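Local coordinates for phosphate-binding protein PstS (Borrelia burgdorferi, PDB 4N13), which binds inorganic phosphate with micromolar affinity and serves as the solute-binding component of the PstSACB ABC transporter that imports it, at residues Val14-Ser19 / Ile63-Arg68; Phe84-Leu89 / Lys223-Ile228; Ser23-Glu28 / Gln252-Glu257; Leu31-Ile36 / Thr240-Phe245. One frame throughout, in Å; residues are numbered along the deposited sequence. Where two conformers were deposited one is given.

Contact 1: residues Val14-Ser19 / Ile63-Arg68; sequences VSIGGS and IAISSR. With SO4 (sulfate ion), chain D.
Gly18 CA makes a CA-H...O contact of 3.1 Å with Ile65 O, in a backbone conformation (phi 149°, psi -149°) open in practice to glycine alone. Strands 12-18 and 63-66 form a parallel β ladder in the periplasmic binding-protein fold, with strand 40-45 on the other edge of strand 12-18. Gly17 N bonds to Ile63 O, Gly17 O receives Ile65 N at 2.8 Å, and Ser19 N closes the ladder on Ile65 O at 2.9 Å. On one sheet face Ile16 and Ile63 lie side by side, with Ile16 CD1 3.9 Å from Ile63 CD1. Ile16 CG2 also leans on Ile65 CG1, and helix 237-246 covers this apolar patch. Both strand ends run into a site that, by similarity, binds phosphate and here holds a sulfate, which Ser49 and Thr20 also grip. With OG anti to its N (chi1 177°), Ser19 donates to the sulfate, OG to O4 being 2.7 Å.

Contact 2: residues Phe84-Leu89 / Lys223-Ile228; sequences FAYDAL and KRNLII
Phe84 carries CG between its backbone N and carbonyl carbon (chi1 78°), which brings CD2 to 3.6 Å from Ile228 CG1; Tyr86 and Asn225, a non-hydrogen-bonded pair, both hold CG anti to the carbonyl carbon, and their side chains run side by side. These strands form an antiparallel ladder interrupted by a classic β bulge. Phe84 and Ala85 both face Leu226, whose carbonyl accepts Phe84 N at 2.9 Å and, weakly, Ala85 N at 3.5 Å. The ladder runs between the two lobes, consistent with the linker strands of a class II binding protein. Beyond the bulge, the Asn225 amide stands nearly perpendicular to the Tyr86 ring (83°), with OD1 at the ring edge, in plane, 3.2 Å from Tyr86 CD1. Lys223, its chain doubly bent, donates from NZ to that OD1 at 2.9 Å, fixing which way the amide faces. On the opposite sheet face, shared with Asp87, Arg224 sends its guanidinium to Ser142 and Asp145 on helix 138-151, whose first residues belong to the phosphate site by similarity. Its backbone pairs with Asp87 in both directions, Arg224 N to Asp87 O at 2.9 Å and Asp87 N to Arg224 O at 3.0 Å, almost straight.

Contact 3: residues Ser23-Glu28 / Gln252-Glu257; sequences SPILDE and QDIVEE
Ile25 and Glu28 meet Ile254 and Val255 in a helix-helix contact between the first helix of the chain and the last, in the lobe that carries the N terminus. The short axes approach to 9.5 Å and run roughly antiparallel, at 147°. Ile25 CG2 is the branch that touches, 4.2 Å from Ile254 CG2 and equally far from Val255 CG2, and Phe260 touches both Ile25 and Val255. In the binding-protein fold, helix 23-36 follows directly on the loop that holds the phosphate residues Ser19 to Thr21 (assigned by similarity), and here the C-terminal helix is packed along its first turns. Farther along helix 23-36, Glu28 is stretched out, with CG anti to its N (chi1 -178°), and lays its chain obliquely across Ile254, its CG 4.0 Å and its carboxylate carbon CD 3.8 Å from Ile254 CG2. The carboxylate thereby ends close to that of Glu257, Glu28 OE2 lying 3.9 Å from Glu257 OE1. Such like charges would be expected to repel, yet one water donates to both, to Glu28 OE2 at 2.7 Å and to Glu257 OE1 at 2.8 Å. Arg32 adds a long, weak ion pair to Glu28 OE2.

Contact 4: residues Leu31-Ile36 / Thr240-Phe245; sequences LRYDKI and TQFIDF. Unlike the reference sequence in segment 31-36: Asp34 (reference Asn).
An aromatic cluster of Tyr33, Phe242 and Phe245 joins the later turns of helix 23-36 to helix 237-246. All three side chains leave their helices with CG anti to the backbone N, which turns Tyr33 (chi1 -178°) toward helix 237-246, where it meets both phenylalanines. Phe242 turns an edge toward the tyrosine face in an offset edge-to-face pair, with centroids 5.7 Å apart and planes at 75°. Phe245 is met differently: Tyr33 CB sits over its face as a CH-pi donor, 4.0 Å from the centroid, and Phe245 CB approaches Tyr33 CD1 to 3.6 Å. The axes of the short segments come no nearer than 10.8 Å and make an angle of 117°, a steep helix-helix crossing within the first lobe of the binding-protein fold, away from the phosphate site. Ile36 adds CD1 beside Phe245 CE1 at 3.8 Å. Tyr33 OH comes to 3.3 Å from Gln241 CB, the two side chains crossing at about a right angle, and accepts a hydrogen bond from Asn37 ND2.

From the N terminus, strand 12-18 opens contact 1, and helix 23-36 then opens contact 3 and contact 4 in turn. Contact 1 closes at 63-68 while those two are still open, so it crosses both. Strand 80-93 next opens contact 2, whose long loop passes through the other lobe before ending at 223-228; contacts 4 and 3 then close in that order, so that 2 lies within 4 and 4 within 3. Strands 63-66 and 223-230 are sheet neighbours, joined where Ser66 O meets Ile227 N. Phe242 touches Ile16 and Leu26, and Gln252 reaches Phe84 O, tying the phosphate-site strands and C-terminal helices of one lobe to the strands that run on toward the other.

Contact 1: residues Val14-Ser19 / Ile63-Arg68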
loop_
_atom_site.group_PDB
_atom_site.type_symbol
_atom_site.label_atom_id
_atom_site.label_comp_id
_atom_site.label_asym_id
_atom_site.label_seq_id
_atom_site.Cartn_x
_atom_site.Cartn_y
_atom_site.Cartn_z
ATOM N N VAL A 14 -13.672 -12.893 -19.300
ATOM C CA VAL A 14 -12.425 -12.601 -18.633
ATOM C C VAL A 14 -12.654 -12.693 -17.129
ATOM O O VAL A 14 -13.213 -11.774 -16.506
ATOM C CB VAL A 14 -11.882 -11.210 -19.023
ATOM C CG1 VAL A 14 -10.609 -10.871 -18.225
ATOM C CG2 VAL A 14 -11.636 -11.149 -20.521
ATOM N N SER A 15 -12.224 -13.809 -16.550
ATOM C CA SER A 15 -12.355 -14.036 -15.114
ATOM C C SER A 15 -11.090 -13.520 -14.414
ATOM O O SER A 15 -9.981 -13.928 -14.765
ATOM C CB SER A 15 -12.572 -15.521 -14.826
ATOM O OG SER A 15 -12.883 -15.712 -13.464
ATOM N N ILE A 16 -11.270 -12.627 -13.439
ATOM C CA ILE A 16 -10.168 -11.999 -12.727
ATOM C C ILE A 16 -10.270 -12.372 -11.246
ATOM O O ILE A 16 -11.360 -12.489 -10.697
ATOM C CB ILE A 16 -10.231 -10.481 -12.900
ATOM C CG1 ILE A 16 -10.380 -10.117 -14.378
ATOM C CG2 ILE A 16 -9.027 -9.795 -12.264
ATOM C CD1 ILE A 16 -10.408 -8.630 -14.655
ATOM N N GLY A 17 -9.126 -12.565 -10.608
ATOM C CA GLY A 17 -9.086 -12.844 -9.182
ATOM C C GLY A 17 -7.967 -12.065 -8.533
ATOM O O GLY A 17 -7.099 -11.545 -9.214
ATOM N N GLY A 18 -7.977 -11.972 -7.210
ATOM C CA GLY A 18 -6.873 -11.348 -6.524
ATOM C C GLY A 18 -7.218 -10.650 -5.229
ATOM O O GLY A 18 -8.135 -11.050 -4.496
ATOM N N SER A 19 -6.444 -9.603 -4.958
ATOM C CA SER A 19 -6.489 -8.877 -3.706
ATOM C C SER A 19 -7.898 -8.435 -3.312
ATOM O O SER A 19 -8.640 -7.901 -4.114
ATOM C CB SER A 19 -5.617 -7.640 -3.873
ATOM O OG SER A 19 -5.674 -6.836 -2.711
ATOM N N ILE A 63 -6.576 -13.051 -15.485
ATOM C CA ILE A 63 -5.830 -11.935 -14.920
ATOM C C ILE A 63 -5.863 -12.126 -13.415
ATOM O O ILE A 63 -6.912 -12.465 -12.866
ATOM C CB ILE A 63 -6.473 -10.555 -15.245
ATOM C CG1 ILE A 63 -6.607 -10.349 -16.761
ATOM C CG2 ILE A 63 -5.703 -9.427 -14.583
ATOM C CD1 ILE A 63 -7.425 -9.128 -17.145
ATOM N N ALA A 64 -4.747 -11.855 -12.743
ATOM C CA ALA A 64 -4.717 -11.754 -11.284
ATOM C C ALA A 64 -4.347 -10.334 -10.894
ATOM O O ALA A 64 -3.545 -9.688 -11.566
ATOM C CB ALA A 64 -3.714 -12.726 -10.687
ATOM N N ILE A 65 -4.936 -9.859 -9.806
ATOM C CA ILE A 65 -4.599 -8.552 -9.265
ATOM C C ILE A 65 -3.896 -8.770 -7.929
ATOM O O ILE A 65 -4.457 -9.406 -7.037
ATOM C CB ILE A 65 -5.835 -7.680 -9.041
ATOM C CG1 ILE A 65 -6.648 -7.571 -10.324
ATOM C CG2 ILE A 65 -5.399 -6.325 -8.521
ATOM C CD1 ILE A 65 -5.920 -6.857 -11.456
ATOM N N SER A 66 -2.662 -8.262 -7.798
ATOM C CA SER A 66 -1.871 -8.506 -6.600
ATOM C C SER A 66 -1.417 -7.216 -5.944
ATOM O O SER A 66 -1.105 -6.241 -6.617
ATOM C CB SER A 66 -0.642 -9.345 -6.955
ATOM O OG SER A 66 0.139 -9.609 -5.805
ATOM N N SER A 67 -1.411 -7.223 -4.616
ATOM C CA SER A 67 -0.853 -6.142 -3.814
ATOM C C SER A 67 0.557 -6.451 -3.323
ATOM O O SER A 67 1.113 -5.697 -2.540
ATOM C CB SER A 67 -1.761 -5.850 -2.624
ATOM O OG SER A 67 -1.941 -7.023 -1.851
ATOM N N ARG A 68 1.122 -7.565 -3.769
ATOM C CA ARG A 68 2.477 -7.943 -3.397
ATOM C C ARG A 68 3.303 -8.258 -4.620
ATOM O O ARG A 68 2.767 -8.661 -5.663
ATOM C CB ARG A 68 2.471 -9.161 -2.481
ATOM C CG ARG A 68 2.047 -10.460 -3.152
ATOM C CD ARG A 68 2.839 -11.640 -2.607
ATOM N NE ARG A 68 2.324 -12.934 -3.052
ATOM C CZ ARG A 68 2.642 -13.520 -4.207
ATOM N NH1 ARG A 68 3.462 -12.945 -5.066
ATOM N NH2 ARG A 68 2.134 -14.697 -4.507
HETATM S S SO4 D . -4.339 -9.271 -0.265
HETATM O O1 SO4 D . -5.732 -9.602 -0.453
HETATM O O2 SO4 D . -4.120 -9.179 1.194
HETATM O O3 SO4 D . -3.397 -10.200 -0.890
HETATM O O4 SO4 D . -4.033 -7.983 -0.855
#

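Contact 2: residues Phe84-Leu89 / Lys223-Ile228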
loop_
_atom_site.group_PDB
_atom_site.type_symbol
_atom_site.label_atom_id
_atom_site.label_comp_id
_atom_site.label_asym_id
_atom_site.label_seq_id
_atom_site.Cartn_x
_atom_site.Cartn_y
_atom_site.Cartn_z
ATOM N N PHE A 84 -0.907 -0.605 -11.739
ATOM C CA PHE A 84 -2.049 0.256 -12.074
ATOM C C PHE A 84 -2.530 1.116 -10.915
ATOM O O PHE A 84 -3.402 1.923 -11.117
ATOM C CB PHE A 84 -3.231 -0.542 -12.650
ATOM C CG PHE A 84 -4.034 -1.267 -11.619
ATOM C CD1 PHE A 84 -5.257 -0.781 -11.197
ATOM C CD2 PHE A 84 -3.562 -2.440 -11.054
ATOM C CE1 PHE A 84 -5.992 -1.452 -10.241
ATOM C CE2 PHE A 84 -4.292 -3.099 -10.090
ATOM C CZ PHE A 84 -5.504 -2.616 -9.696
ATOM N N ALA A 85 -1.972 0.941 -9.720
ATOM C CA ALA A 85 -2.372 1.741 -8.569
ATOM C C ALA A 85 -1.362 1.583 -7.466
ATOM O O ALA A 85 -0.582 0.630 -7.482
ATOM C CB ALA A 85 -3.773 1.356 -8.080
ATOM N N TYR A 86 -1.415 2.494 -6.489
ATOM C CA TYR A 86 -0.539 2.437 -5.321
ATOM C C TYR A 86 -1.341 2.617 -4.050
ATOM O O TYR A 86 -2.282 3.422 -4.011
ATOM C CB TYR A 86 0.527 3.525 -5.358
ATOM C CG TYR A 86 1.392 3.459 -6.573
ATOM C CD1 TYR A 86 2.489 2.620 -6.623
ATOM C CD2 TYR A 86 1.117 4.243 -7.680
ATOM C CE1 TYR A 86 3.293 2.567 -7.760
ATOM C CE2 TYR A 86 1.898 4.195 -8.799
ATOM C CZ TYR A 86 2.987 3.371 -8.839
ATOM O OH TYR A 86 3.749 3.349 -9.993
ATOM N N ASP A 87 -0.959 1.855 -3.034
ATOM C CA ASP A 87 -1.504 1.941 -1.690
ATOM C C ASP A 87 -0.363 2.375 -0.793
ATOM O O ASP A 87 0.421 1.553 -0.291
ATOM C CB ASP A 87 -2.051 0.567 -1.298
ATOM C CG ASP A 87 -2.432 0.482 0.142
ATOM O OD1 ASP A 87 -2.713 1.540 0.724
ATOM O OD2 ASP A 87 -2.464 -0.651 0.680
ATOM N N ALA A 88 -0.256 3.681 -0.612
ATOM C CA ALA A 88 0.855 4.287 0.115
ATOM C C ALA A 88 0.510 4.616 1.553
ATOM O O ALA A 88 -0.630 4.965 1.864
ATOM C CB ALA A 88 1.327 5.553 -0.604
ATOM N N LEU A 89 1.513 4.540 2.415
ATOM C CA LEU A 89 1.366 4.936 3.820
ATOM C C LEU A 89 2.393 5.991 4.149
ATOM O O LEU A 89 3.489 6.018 3.565
ATOM C CB LEU A 89 1.527 3.747 4.763
ATOM C CG LEU A 89 0.457 2.682 4.540
ATOM C CD1 LEU A 89 0.958 1.602 3.567
ATOM C CD2 LEU A 89 0.004 2.134 5.863
ATOM N N LYS A 223 4.960 1.979 0.167
ATOM C CA LYS A 223 3.724 1.725 -0.553
ATOM C C LYS A 223 3.712 0.324 -1.090
ATOM O O LYS A 223 4.761 -0.247 -1.366
ATOM C CB LYS A 223 3.510 2.713 -1.710
ATOM C CG LYS A 223 4.361 2.484 -2.964
ATOM C CD LYS A 223 5.753 3.030 -2.863
ATOM C CE LYS A 223 6.501 2.949 -4.200
ATOM N NZ LYS A 223 6.794 1.522 -4.563
ATOM N N ARG A 224 2.510 -0.221 -1.236
ATOM C CA ARG A 224 2.293 -1.415 -2.029
ATOM C C ARG A 224 1.961 -0.996 -3.447
ATOM O O ARG A 224 1.200 -0.058 -3.679
ATOM C CB ARG A 224 1.144 -2.229 -1.459
ATOM C CG ARG A 224 1.398 -2.773 -0.063
ATOM C CD ARG A 224 0.581 -4.008 0.108
ATOM N NE ARG A 224 0.584 -4.627 1.430
ATOM C CZ ARG A 224 1.379 -5.627 1.812
ATOM N NH1 ARG A 224 2.342 -6.082 1.020
ATOM N NH2 ARG A 224 1.217 -6.171 3.004
ATOM N N ASN A 225 2.543 -1.707 -4.392
ATOM C CA ASN A 225 2.265 -1.511 -5.808
ATOM C C ASN A 225 1.181 -2.499 -6.228
ATOM O O ASN A 225 1.367 -3.715 -6.116
ATOM C CB ASN A 225 3.540 -1.765 -6.626
ATOM C CG ASN A 225 4.612 -0.690 -6.446
ATOM O OD1 ASN A 225 4.461 0.235 -5.681
ATOM N ND2 ASN A 225 5.707 -0.820 -7.193
ATOM N N LEU A 226 0.025 -2.003 -6.647
ATOM C CA LEU A 226 -1.064 -2.876 -7.088
ATOM C C LEU A 226 -0.840 -3.194 -8.556
ATOM O O LEU A 226 -0.733 -2.283 -9.384
ATOM C CB LEU A 226 -2.419 -2.210 -6.869
ATOM C CG LEU A 226 -3.062 -2.472 -5.496
ATOM C CD1 LEU A 226 -3.618 -3.889 -5.412
ATOM C CD2 LEU A 226 -2.076 -2.276 -4.369
ATOM N N ILE A 227 -0.752 -4.481 -8.861
ATOM C CA ILE A 227 -0.284 -4.937 -10.170
ATOM C C ILE A 227 -1.296 -5.858 -10.827
ATOM O O ILE A 227 -2.000 -6.646 -10.181
ATOM C CB ILE A 227 1.104 -5.642 -10.100
ATOM C CG1 ILE A 227 1.101 -6.815 -9.128
ATOM C CG2 ILE A 227 2.187 -4.641 -9.755
ATOM C CD1 ILE A 227 2.379 -7.625 -9.182
ATOM N N ILE A 228 -1.351 -5.733 -12.149
ATOM C CA ILE A 228 -2.100 -6.599 -13.039
ATOM C C ILE A 228 -1.131 -7.673 -13.505
ATOM O O ILE A 228 -0.080 -7.362 -14.071
ATOM C CB ILE A 228 -2.567 -5.805 -14.274
ATOM C CG1 ILE A 228 -3.521 -4.687 -13.859
ATOM C CG2 ILE A 228 -3.209 -6.723 -15.312
ATOM C CD1 ILE A 228 -3.674 -3.608 -14.906
#

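Contact 3: residues Ser23-Glu28 / Gln252-Glu257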
loop_
_atom_site.group_PDB
_atom_site.type_symbol
_atom_site.label_atom_id
_atom_site.label_comp_id
_atom_site.label_asym_id
_atom_site.label_seq_id
_atom_site.Cartn_x
_atom_site.Cartn_y
_atom_site.Cartn_z
ATOM N N SER A 23 -11.446 -4.717 -4.522
ATOM C CA SER A 23 -12.730 -5.165 -5.048
ATOM C C SER A 23 -13.635 -4.058 -5.614
ATOM O O SER A 23 -14.118 -4.193 -6.719
ATOM C CB SER A 23 -13.486 -5.988 -4.014
ATOM O OG SER A 23 -12.794 -7.189 -3.746
ATOM N N PRO A 24 -13.915 -2.987 -4.854
ATOM C CA PRO A 24 -14.859 -2.023 -5.447
ATOM C C PRO A 24 -14.268 -1.238 -6.625
ATOM O O PRO A 24 -15.032 -0.751 -7.449
ATOM C CB PRO A 24 -15.253 -1.133 -4.265
ATOM C CG PRO A 24 -14.154 -1.284 -3.283
ATOM C CD PRO A 24 -13.626 -2.677 -3.441
ATOM N N ILE A 25 -12.951 -1.130 -6.715
ATOM C CA ILE A 25 -12.311 -0.548 -7.893
ATOM C C ILE A 25 -12.506 -1.456 -9.084
ATOM O O ILE A 25 -12.944 -1.008 -10.144
ATOM C CB ILE A 25 -10.818 -0.328 -7.649
ATOM C CG1 ILE A 25 -10.663 0.794 -6.607
ATOM C CG2 ILE A 25 -10.094 0.041 -8.949
ATOM C CD1 ILE A 25 -9.276 0.943 -6.037
ATOM N N LEU A 26 -12.174 -2.737 -8.938
ATOM C CA LEU A 26 -12.359 -3.664 -10.053
ATOM C C LEU A 26 -13.834 -3.729 -10.455
ATOM O O LEU A 26 -14.165 -3.760 -11.636
ATOM C CB LEU A 26 -11.812 -5.053 -9.720
ATOM C CG LEU A 26 -10.375 -5.306 -10.184
ATOM C CD1 LEU A 26 -10.296 -5.476 -11.701
ATOM C CD2 LEU A 26 -9.407 -4.216 -9.703
ATOM N N ASP A 27 -14.732 -3.740 -9.474
ATOM C CA ASP A 27 -16.160 -3.831 -9.774
ATOM C C ASP A 27 -16.636 -2.629 -10.565
ATOM O O ASP A 27 -17.385 -2.777 -11.542
ATOM C CB ASP A 27 -16.991 -3.975 -8.499
ATOM C CG ASP A 27 -16.802 -5.331 -7.815
ATOM O OD1 ASP A 27 -16.203 -6.235 -8.436
ATOM O OD2 ASP A 27 -17.238 -5.492 -6.659
ATOM N N GLU A 28 -16.199 -1.438 -10.162
ATOM C CA GLU A 28 -16.592 -0.257 -10.923
ATOM C C GLU A 28 -15.962 -0.267 -12.316
ATOM O O GLU A 28 -16.587 0.140 -13.299
ATOM C CB GLU A 28 -16.247 1.026 -10.177
ATOM C CG GLU A 28 -16.692 2.264 -10.937
ATOM C CD GLU A 28 -16.568 3.548 -10.172
ATOM O OE1 GLU A 28 -16.301 3.508 -8.952
ATOM O OE2 GLU A 28 -16.751 4.603 -10.810
ATOM N N GLN A 252 -8.037 5.156 -14.200
ATOM C CA GLN A 252 -7.236 5.759 -13.154
ATOM C C GLN A 252 -8.061 6.738 -12.328
ATOM O O GLN A 252 -7.827 6.900 -11.131
ATOM C CB GLN A 252 -5.985 6.384 -13.763
ATOM C CG GLN A 252 -5.115 5.305 -14.346
ATOM C CD GLN A 252 -4.588 4.400 -13.237
ATOM O OE1 GLN A 252 -3.994 4.882 -12.272
ATOM N NE2 GLN A 252 -4.814 3.097 -13.356
ATOM N N ASP A 253 -9.050 7.376 -12.950
ATOM C CA ASP A 253 -9.978 8.202 -12.170
ATOM C C ASP A 253 -10.736 7.332 -11.163
ATOM O O ASP A 253 -10.962 7.752 -10.034
ATOM C CB ASP A 253 -10.979 8.919 -13.066
ATOM C CG ASP A 253 -10.356 10.064 -13.874
ATOM O OD1 ASP A 253 -9.225 10.482 -13.572
ATOM O OD2 ASP A 253 -11.018 10.558 -14.816
ATOM N N ILE A 254 -11.142 6.127 -11.581
ATOM C CA ILE A 254 -11.818 5.216 -10.667
ATOM C C ILE A 254 -10.913 4.879 -9.479
ATOM O O ILE A 254 -11.356 4.895 -8.337
ATOM C CB ILE A 254 -12.250 3.945 -11.391
ATOM C CG1 ILE A 254 -13.301 4.273 -12.454
ATOM C CG2 ILE A 254 -12.783 2.916 -10.398
ATOM C CD1 ILE A 254 -13.525 3.173 -13.472
ATOM N N VAL A 255 -9.647 4.566 -9.758
ATOM C CA VAL A 255 -8.677 4.261 -8.700
ATOM C C VAL A 255 -8.643 5.391 -7.671
ATOM O O VAL A 255 -8.704 5.163 -6.466
ATOM C CB VAL A 255 -7.265 4.080 -9.310
ATOM C CG1 VAL A 255 -6.182 4.050 -8.264
ATOM C CG2 VAL A 255 -7.205 2.789 -10.137
ATOM N N GLU A 256 -8.552 6.624 -8.147
ATOM C CA GLU A 256 -8.420 7.756 -7.225
ATOM C C GLU A 256 -9.729 8.117 -6.531
ATOM O O GLU A 256 -9.715 8.511 -5.363
ATOM C CB GLU A 256 -7.781 8.946 -7.949
ATOM C CG GLU A 256 -6.382 8.556 -8.428
ATOM C CD GLU A 256 -5.456 9.714 -8.656
ATOM O OE1 GLU A 256 -5.945 10.847 -8.854
ATOM O OE2 GLU A 256 -4.220 9.494 -8.657
ATOM N N GLU A 257 -10.851 7.947 -7.215
ATOM C CA GLU A 257 -12.152 8.174 -6.587
ATOM C C GLU A 257 -12.396 7.203 -5.441
ATOM O O GLU A 257 -13.201 7.467 -4.559
ATOM C CB GLU A 257 -13.265 8.018 -7.625
ATOM C CG GLU A 257 -13.289 9.142 -8.630
ATOM C CD GLU A 257 -13.939 8.796 -9.976
ATOM O OE1 GLU A 257 -14.678 7.791 -10.101
ATOM O OE2 GLU A 257 -13.704 9.562 -10.940
HETATM O O HOH W 1 -16.883 6.529 -8.990
#

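Contact 4: residues Leu31-Ile36 / Thr240-Phe245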
loop_
_atom_site.group_PDB
_atom_site.type_symbol
_atom_site.label_atom_id
_atom_site.label_comp_id
_atom_site.label_asym_id
_atom_site.label_seq_id
_atom_site.Cartn_x
_atom_site.Cartn_y
_atom_site.Cartn_z
ATOM N N LEU A 31 -18.056 -2.475 -14.524
ATOM C CA LEU A 31 -19.328 -1.914 -14.953
ATOM C C LEU A 31 -19.140 -0.741 -15.907
ATOM O O LEU A 31 -19.910 -0.582 -16.850
ATOM C CB LEU A 31 -20.189 -1.543 -13.748
ATOM C CG LEU A 31 -20.774 -2.789 -13.049
ATOM C CD1 LEU A 31 -21.274 -2.485 -11.660
ATOM C CD2 LEU A 31 -21.881 -3.423 -13.874
ATOM N N ARG A 32 -18.090 0.044 -15.715
ATOM C CA ARG A 32 -17.843 1.139 -16.642
ATOM C C ARG A 32 -17.276 0.663 -17.968
ATOM O O ARG A 32 -17.630 1.211 -19.019
ATOM C CB ARG A 32 -16.996 2.196 -15.965
ATOM C CG ARG A 32 -17.830 2.833 -14.851
ATOM C CD ARG A 32 -17.209 4.026 -14.227
ATOM N NE ARG A 32 -17.171 5.146 -15.143
ATOM C CZ ARG A 32 -16.600 6.298 -14.843
ATOM N NH1 ARG A 32 -16.023 6.448 -13.658
ATOM N NH2 ARG A 32 -16.601 7.282 -15.719
ATOM N N TYR A 33 -16.438 -0.370 -17.951
ATOM C CA TYR A 33 -15.945 -0.910 -19.218
ATOM C C TYR A 33 -17.108 -1.493 -20.031
ATOM O O TYR A 33 -17.105 -1.428 -21.271
ATOM C CB TYR A 33 -14.803 -1.933 -19.013
ATOM C CG TYR A 33 -14.279 -2.426 -20.347
ATOM C CD1 TYR A 33 -13.672 -1.544 -21.228
ATOM C CD2 TYR A 33 -14.460 -3.746 -20.749
ATOM C CE1 TYR A 33 -13.244 -1.954 -22.488
ATOM C CE2 TYR A 33 -14.036 -4.175 -21.988
ATOM C CZ TYR A 33 -13.439 -3.267 -22.862
ATOM O OH TYR A 33 -13.047 -3.686 -24.107
ATOM N N ASP A 34 -18.120 -2.026 -19.353
ATOM C CA ASP A 34 -19.276 -2.578 -20.035
ATOM C C ASP A 34 -20.010 -1.520 -20.868
ATOM O O ASP A 34 -20.655 -1.878 -21.849
ATOM C CB ASP A 34 -20.227 -3.257 -19.046
ATOM C CG ASP A 34 -21.428 -3.834 -19.732
ATOM O OD1 ASP A 34 -21.282 -4.871 -20.413
ATOM O OD2 ASP A 34 -22.515 -3.231 -19.614
ATOM N N LYS A 35 -19.901 -0.237 -20.495
ATOM C CA LYS A 35 -20.492 0.842 -21.293
ATOM C C LYS A 35 -19.788 0.991 -22.632
ATOM O O LYS A 35 -20.389 1.464 -23.593
ATOM C CB LYS A 35 -20.427 2.180 -20.542
ATOM C CG LYS A 35 -21.121 2.201 -19.198
ATOM C CD LYS A 35 -22.609 2.005 -19.326
ATOM C CE LYS A 35 -23.250 3.133 -20.107
ATOM N NZ LYS A 35 -24.728 3.020 -20.036
ATOM N N ILE A 36 -18.501 0.636 -22.682
ATOM C CA ILE A 36 -17.701 0.707 -23.901
ATOM C C ILE A 36 -17.815 -0.564 -24.743
ATOM O O ILE A 36 -17.964 -0.506 -25.959
ATOM C CB ILE A 36 -16.225 0.943 -23.523
ATOM C CG1 ILE A 36 -16.083 2.329 -22.891
ATOM C CG2 ILE A 36 -15.318 0.787 -24.740
ATOM C CD1 ILE A 36 -14.730 2.606 -22.244
ATOM N N THR A 240 -6.389 -8.008 -23.235
ATOM C CA THR A 240 -5.682 -6.778 -23.580
ATOM C C THR A 240 -6.603 -5.568 -23.504
ATOM O O THR A 240 -6.229 -4.522 -22.984
ATOM C CB THR A 240 -5.119 -6.915 -24.983
ATOM O OG1 THR A 240 -4.252 -8.041 -24.986
ATOM C CG2 THR A 240 -4.359 -5.677 -25.413
ATOM N N GLN A 241 -7.816 -5.701 -24.007
ATOM C CA GLN A 241 -8.761 -4.598 -23.958
ATOM C C GLN A 241 -9.081 -4.174 -22.528
ATOM O O GLN A 241 -9.123 -2.996 -22.221
ATOM C CB GLN A 241 -10.063 -4.995 -24.634
ATOM C CG GLN A 241 -9.983 -5.109 -26.160
ATOM C CD GLN A 241 -11.272 -5.652 -26.752
ATOM O OE1 GLN A 241 -11.861 -6.590 -26.223
ATOM N NE2 GLN A 241 -11.713 -5.068 -27.843
ATOM N N PHE A 242 -9.356 -5.124 -21.659
ATOM C CA PHE A 242 -9.716 -4.747 -20.299
ATOM C C PHE A 242 -8.531 -4.107 -19.572
ATOM O O PHE A 242 -8.701 -3.131 -18.862
ATOM C CB PHE A 242 -10.288 -5.918 -19.484
ATOM C CG PHE A 242 -10.828 -5.483 -18.159
ATOM C CD1 PHE A 242 -11.980 -4.720 -18.117
ATOM C CD2 PHE A 242 -10.177 -5.756 -16.967
ATOM C CE1 PHE A 242 -12.479 -4.262 -16.938
ATOM C CE2 PHE A 242 -10.693 -5.307 -15.764
ATOM C CZ PHE A 242 -11.849 -4.566 -15.763
ATOM N N ILE A 243 -7.335 -4.662 -19.737
ATOM C CA ILE A 243 -6.146 -4.086 -19.124
ATOM C C ILE A 243 -5.907 -2.666 -19.633
ATOM O O ILE A 243 -5.565 -1.766 -18.853
ATOM C CB ILE A 243 -4.925 -4.995 -19.355
ATOM C CG1 ILE A 243 -5.160 -6.318 -18.627
ATOM C CG2 ILE A 243 -3.646 -4.276 -18.939
ATOM C CD1 ILE A 243 -4.093 -7.356 -18.843
ATOM N N ASP A 244 -6.116 -2.458 -20.925
ATOM C CA ASP A 244 -5.998 -1.124 -21.506
ATOM C C ASP A 244 -6.990 -0.156 -20.864
ATOM O O ASP A 244 -6.662 1.007 -20.609
ATOM C CB ASP A 244 -6.222 -1.203 -23.010
ATOM C CG ASP A 244 -6.199 0.145 -23.672
ATOM O OD1 ASP A 244 -5.118 0.756 -23.732
ATOM O OD2 ASP A 244 -7.271 0.597 -24.119
ATOM N N PHE A 245 -8.184 -0.625 -20.518
ATOM C CA PHE A 245 -9.134 0.221 -19.800
ATOM C C PHE A 245 -8.662 0.517 -18.375
ATOM O O PHE A 245 -8.760 1.647 -17.894
ATOM C CB PHE A 245 -10.528 -0.411 -19.781
ATOM C CG PHE A 245 -11.528 0.412 -19.015
ATOM C CD1 PHE A 245 -12.095 1.550 -19.583
ATOM C CD2 PHE A 245 -11.874 0.084 -17.720
ATOM C CE1 PHE A 245 -12.993 2.321 -18.876
ATOM C CE2 PHE A 245 -12.770 0.865 -17.013
ATOM C CZ PHE A 245 -13.331 1.983 -17.597
#